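Side-chain contacts in similar to sp|P32453 Saccharomyces cerevisiae YNL315c ATP11 (Candida glabrata CBS 138, PDB 2P4F), which probably binds unfolded protein, as a mitochondrial chaperone of the ATP11 family, which assists assembly of the F1 part of ATP synthase: residues Val138-Lys142 and Thr143-Met147; Leu274-Asp277 and Phe278-Ser282. One frame throughout, in Å; residues are numbered along the deposited sequence. Where two conformers were deposited one is given.

Contact 1 (138-147) and contact 2 (274-282) are both local, each made within one continuous run of chain. Contact 1 lies at the N-terminal end of helix 140-153, where it leaves edge strand 133-139 of the six-stranded antiparallel sheet; contact 2 lies at the C-terminal end of a different helix, 266-280, packed against 156-162, the other outermost strand. Their centres lie about 23 Å apart and their nearest atoms about 7 Å apart, so they do not touch. Tyr258 links them indirectly, meeting Met147 from contact 1 and Leu275 from contact 2. A hexaethylene glycol, probably from crystallisation, lies beside contact 2, its nearest atom about 3 Å from Gly281.

Contact 1. Residues Val138-Lys142 and Thr143-Met147; sequences VPYVK and TFQGM
Pro139 O receives Phe144 N at 3.0 Å and Tyr140 O receives Gln145 N at 2.8 Å, two i to i+5 bonds that make the first turn of helix 140-153 a wide, pi-type one just after strand 133-139. The Phe144 N-H lies in the carbonyl plane of Pro139 and runs nearly straight (169°), whereas Thr143 N reaches the same oxygen from 50° above that plane, a more bent second bond. Tyr140 has CG anti to the backbone N, which carries the ring along the helix to Gln145. There Gln145 CB sits over one ring face, 4.0 Å from the centroid and close to the ring normal, a CH-pi contact; the amide beyond is turned 48° from the ring. Phe144 receives Tyr140 CE1 at its ring edge, in plane, and its ring also meets that of Phe219. Across the strand-helix junction, Val138 CG1 touches Thr143 CG2 at 3.6 Å, the two side chains crossing at about a right angle. Asp228 OD1 accepts a hydrogen bond from Val141 N. Water 1 spans the widened turn, donating to Val141 O at 2.8 Å and accepting from Gly146 N at 2.9 Å.

Contact 2. Residues Leu274-Asp277 and Phe278-Ser282; sequences LLED and FNKGS
A chi1 of -82° places Asn279 CG beside its own backbone N, and chi2 of -90° then turns the amide so that ND2 faces back along the helix to Leu275 O. The resulting bond from Asn279 ND2 to Leu275 O is 2.9 Å long and almost straight (176°), and the acceptor lies in the amide plane. Asn279 N donates to Leu275 O as well, at 3.1 Å, and the two donors arrive from opposite faces of the carbonyl plane. Leu275 O is thus gripped twice by Asn279. ND2 also donates to Leu156 O, tying the helix to strand 156-162, and its two bonds, to Leu275 O and Leu156 O, set the rotation of the amide. Leu275 CD1 packs against the same nitrogen at 3.5 Å.

In one of its two deposited conformers Lys280 runs alongside Glu276, pointing the same way, its chain bent at chi2 and chi4 and the charged ends not in contact; with a second conformer present, this pairing is doubtful.

Beyond the last turn, Ser282 CB approaches Asp277 OD1 at 3.8 Å. Water 2 lies between Asp277 OD1 and Ser282 OG, within hydrogen-bonding distance of both. Both groups have further partners, Gln273 NE2 for the carboxylate oxygen and Asn284 N for the hydroxyl. Phe278 lies on Leu156 and Val158 of the edge strand and meets Phe285 edge-to-face. Ser282 N returns to Asp277 O at 2.9 Å, in the carbonyl plane, and Gly281 N bonds to Phe278 O at 3.1 Å, although the position of Phe278 O is less certain. With Gly281 at positive phi, these two bonds back into the last turn make a Schellman motif at the helix C-terminus.

Contact 1. Residues Val138-Lys142 and Thr143-Met147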
loop_
_atom_site.group_PDB
_atom_site.type_symbol
_atom_site.label_atom_id
_atom_site.label_comp_id
_atom_site.label_asym_id
_atom_site.label_seq_id
_atom_site.Cartn_x
_atom_site.Cartn_y
_atom_site.Cartn_z
ATOM N N VAL A 138 0.316 10.628 -4.909
ATOM C CA VAL A 138 1.373 10.721 -3.892
ATOM C C VAL A 138 2.596 11.370 -4.481
ATOM O O VAL A 138 2.987 10.957 -5.571
ATOM C CB VAL A 138 1.736 9.281 -3.406
ATOM C CG1 VAL A 138 2.773 9.253 -2.325
ATOM C CG2 VAL A 138 0.468 8.557 -2.915
ATOM N N PRO A 139 3.220 12.381 -3.905
ATOM C CA PRO A 139 4.469 12.881 -4.520
ATOM C C PRO A 139 5.537 11.821 -4.362
ATOM O O PRO A 139 5.637 11.112 -3.343
ATOM C CB PRO A 139 4.863 14.129 -3.713
ATOM C CG PRO A 139 4.075 14.033 -2.466
ATOM C CD PRO A 139 2.869 13.170 -2.718
ATOM N N TYR A 140 6.359 11.730 -5.395
ATOM C CA TYR A 140 7.386 10.690 -5.376
ATOM C C TYR A 140 8.496 11.023 -4.389
ATOM O O TYR A 140 8.780 10.247 -3.459
ATOM C CB TYR A 140 7.923 10.496 -6.799
ATOM C CG TYR A 140 8.951 9.370 -6.778
ATOM C CD1 TYR A 140 8.577 8.033 -6.657
ATOM C CD2 TYR A 140 10.317 9.666 -6.901
ATOM C CE1 TYR A 140 9.513 6.996 -6.642
ATOM C CE2 TYR A 140 11.240 8.621 -6.879
ATOM C CZ TYR A 140 10.839 7.312 -6.754
ATOM O OH TYR A 140 11.767 6.318 -6.740
ATOM N N VAL A 141 9.198 12.138 -4.588
ATOM C CA VAL A 141 10.434 12.324 -3.817
ATOM C C VAL A 141 10.044 12.478 -2.354
ATOM O O VAL A 141 10.653 11.849 -1.485
ATOM C CB VAL A 141 11.251 13.525 -4.336
ATOM C CG1 VAL A 141 12.318 14.007 -3.355
ATOM C CG2 VAL A 141 11.932 13.207 -5.666
ATOM N N LYS A 142 9.006 13.297 -2.125
ATOM C CA LYS A 142 8.633 13.636 -0.761
ATOM C C LYS A 142 8.118 12.437 0.020
ATOM O O LYS A 142 8.371 12.323 1.216
ATOM C CB LYS A 142 7.592 14.766 -0.788
ATOM C CG LYS A 142 7.109 15.174 0.593
ATOM C CD LYS A 142 6.062 16.287 0.506
ATOM C CE LYS A 142 5.970 17.027 1.825
ATOM N NZ LYS A 142 4.599 17.125 2.398
ATOM N N THR A 143 7.369 11.562 -0.645
ATOM C CA THR A 143 6.672 10.517 0.117
ATOM C C THR A 143 6.871 9.093 -0.352
ATOM O O THR A 143 7.255 8.162 0.373
ATOM C CB THR A 143 5.160 10.848 0.084
ATOM O OG1 THR A 143 5.011 12.144 0.705
ATOM C CG2 THR A 143 4.371 9.794 0.843
ATOM N N PHE A 144 6.610 8.852 -1.647
ATOM C CA PHE A 144 6.672 7.447 -2.048
ATOM C C PHE A 144 8.062 6.870 -2.070
ATOM O O PHE A 144 8.234 5.674 -1.774
ATOM C CB PHE A 144 6.045 7.295 -3.453
ATOM C CG PHE A 144 5.843 5.801 -3.749
ATOM C CD1 PHE A 144 4.769 5.138 -3.159
ATOM C CD2 PHE A 144 6.714 5.110 -4.582
ATOM C CE1 PHE A 144 4.584 3.798 -3.407
ATOM C CE2 PHE A 144 6.525 3.754 -4.814
ATOM C CZ PHE A 144 5.466 3.095 -4.214
ATOM N N GLN A 145 9.068 7.652 -2.440
ATOM C CA GLN A 145 10.413 7.099 -2.603
ATOM C C GLN A 145 10.905 6.401 -1.344
ATOM O O GLN A 145 11.512 5.314 -1.412
ATOM C CB GLN A 145 11.362 8.229 -3.013
ATOM C CG GLN A 145 12.776 7.756 -3.256
ATOM C CD GLN A 145 13.612 8.857 -3.905
ATOM O OE1 GLN A 145 13.581 10.032 -3.532
ATOM N NE2 GLN A 145 14.365 8.484 -4.926
ATOM N N GLY A 146 10.683 7.031 -0.183
ATOM C CA GLY A 146 11.187 6.423 1.047
ATOM C C GLY A 146 10.413 5.163 1.344
ATOM O O GLY A 146 10.995 4.153 1.803
ATOM N N MET A 147 9.098 5.166 1.093
ATOM C CA MET A 147 8.294 3.958 1.330
ATOM C C MET A 147 8.764 2.826 0.422
ATOM O O MET A 147 8.919 1.654 0.806
ATOM C CB MET A 147 6.804 4.294 1.122
ATOM C CG MET A 147 5.974 3.046 1.359
ATOM S SD MET A 147 4.230 3.477 1.648
ATOM C CE MET A 147 4.231 5.188 1.112
HETATM O O HOH W 1 10.403 9.818 0.394
#

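Contact 2. Residues Leu274-Asp277 and Phe278-Ser282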
loop_
_atom_site.group_PDB
_atom_site.type_symbol
_atom_site.label_atom_id
_atom_site.label_comp_id
_atom_site.label_asym_id
_atom_site.label_seq_id
_atom_site.Cartn_x
_atom_site.Cartn_y
_atom_site.Cartn_z
ATOM N N LEU A 274 10.578 -2.304 14.178
ATOM C CA LEU A 274 9.775 -3.518 14.237
ATOM C C LEU A 274 9.595 -4.151 12.862
ATOM O O LEU A 274 9.577 -5.397 12.689
ATOM C CB LEU A 274 8.381 -3.184 14.785
ATOM C CG LEU A 274 7.516 -4.354 15.196
ATOM C CD1 LEU A 274 8.101 -5.112 16.395
ATOM C CD2 LEU A 274 6.077 -3.882 15.470
ATOM N N LEU A 275 9.390 -3.305 11.860
ATOM C CA LEU A 275 9.293 -3.772 10.462
ATOM C C LEU A 275 10.570 -4.521 10.079
ATOM O O LEU A 275 10.558 -5.645 9.473
ATOM C CB LEU A 275 9.065 -2.572 9.523
ATOM C CG LEU A 275 9.151 -2.903 8.030
ATOM C CD1 LEU A 275 7.999 -3.812 7.631
ATOM C CD2 LEU A 275 9.142 -1.590 7.249
ATOM N N GLU A 276 11.709 -3.912 10.400
ATOM C CA GLU A 276 12.978 -4.572 10.025
ATOM C C GLU A 276 13.168 -5.865 10.791
ATOM O O GLU A 276 13.563 -6.897 10.247
ATOM C CB GLU A 276 14.159 -3.602 10.260
ATOM C CG GLU A 276 14.081 -2.407 9.277
ATOM C CD GLU A 276 15.155 -1.386 9.531
ATOM O OE1 GLU A 276 15.728 -1.327 10.656
ATOM O OE2 GLU A 276 15.460 -0.616 8.574
ATOM N N ASP A 277 12.846 -5.849 12.086
ATOM C CA ASP A 277 13.001 -7.078 12.868
ATOM C C ASP A 277 12.133 -8.203 12.359
ATOM O O ASP A 277 12.555 -9.382 12.325
ATOM C CB ASP A 277 12.638 -6.785 14.334
ATOM C CG ASP A 277 13.733 -6.032 15.054
ATOM O OD1 ASP A 277 14.881 -5.941 14.578
ATOM O OD2 ASP A 277 13.410 -5.493 16.147
ATOM N N PHE A 278 10.899 -7.878 11.942
ATOM C CA PHE A 278 10.042 -8.917 11.361
ATOM C C PHE A 278 10.726 -9.502 10.117
ATOM O O PHE A 278 10.822 -10.728 9.963
ATOM C CB PHE A 278 8.682 -8.299 10.997
ATOM C CG PHE A 278 7.741 -9.342 10.395
ATOM C CD1 PHE A 278 6.970 -10.166 11.211
ATOM C CD2 PHE A 278 7.640 -9.452 9.004
ATOM C CE1 PHE A 278 6.140 -11.094 10.623
ATOM C CE2 PHE A 278 6.817 -10.389 8.411
ATOM C CZ PHE A 278 6.052 -11.184 9.232
ATOM N N ASN A 279 11.168 -8.624 9.204
ATOM C CA ASN A 279 11.683 -9.117 7.923
ATOM C C ASN A 279 13.018 -9.835 8.031
ATOM O O ASN A 279 13.360 -10.640 7.165
ATOM C CB ASN A 279 11.781 -7.935 6.931
ATOM C CG ASN A 279 10.396 -7.728 6.336
ATOM O OD1 ASN A 279 10.024 -8.322 5.282
ATOM N ND2 ASN A 279 9.610 -6.859 6.974
ATOM N N LYS A 280 13.763 -9.573 9.080
ATOM C CA LYS A 280 15.046 -10.278 9.238
ATOM C C LYS A 280 14.861 -11.457 10.194
ATOM O O LYS A 280 15.836 -12.196 10.436
ATOM C CB LYS A 280 16.130 -9.277 9.608
ATOM C CG LYS A 280 16.676 -8.371 8.494
ATOM C CD LYS A 280 16.732 -6.921 8.939
ATOM C CE LYS A 280 16.710 -5.868 7.875
ATOM N NZ LYS A 280 15.412 -5.516 7.209
ATOM N N GLY A 281 13.630 -11.696 10.693
ATOM C CA GLY A 281 13.441 -12.885 11.539
ATOM C C GLY A 281 14.068 -12.746 12.921
ATOM O O GLY A 281 14.409 -13.731 13.568
ATOM N N SER A 282 14.216 -11.492 13.362
ATOM C CA SER A 282 14.809 -11.218 14.674
ATOM C C SER A 282 13.890 -11.649 15.799
ATOM O O SER A 282 12.650 -11.480 15.809
ATOM C CB SER A 282 15.077 -9.721 14.825
ATOM O OG SER A 282 15.390 -9.464 16.193
HETATM O O HOH W 2 16.842 -6.828 16.165
#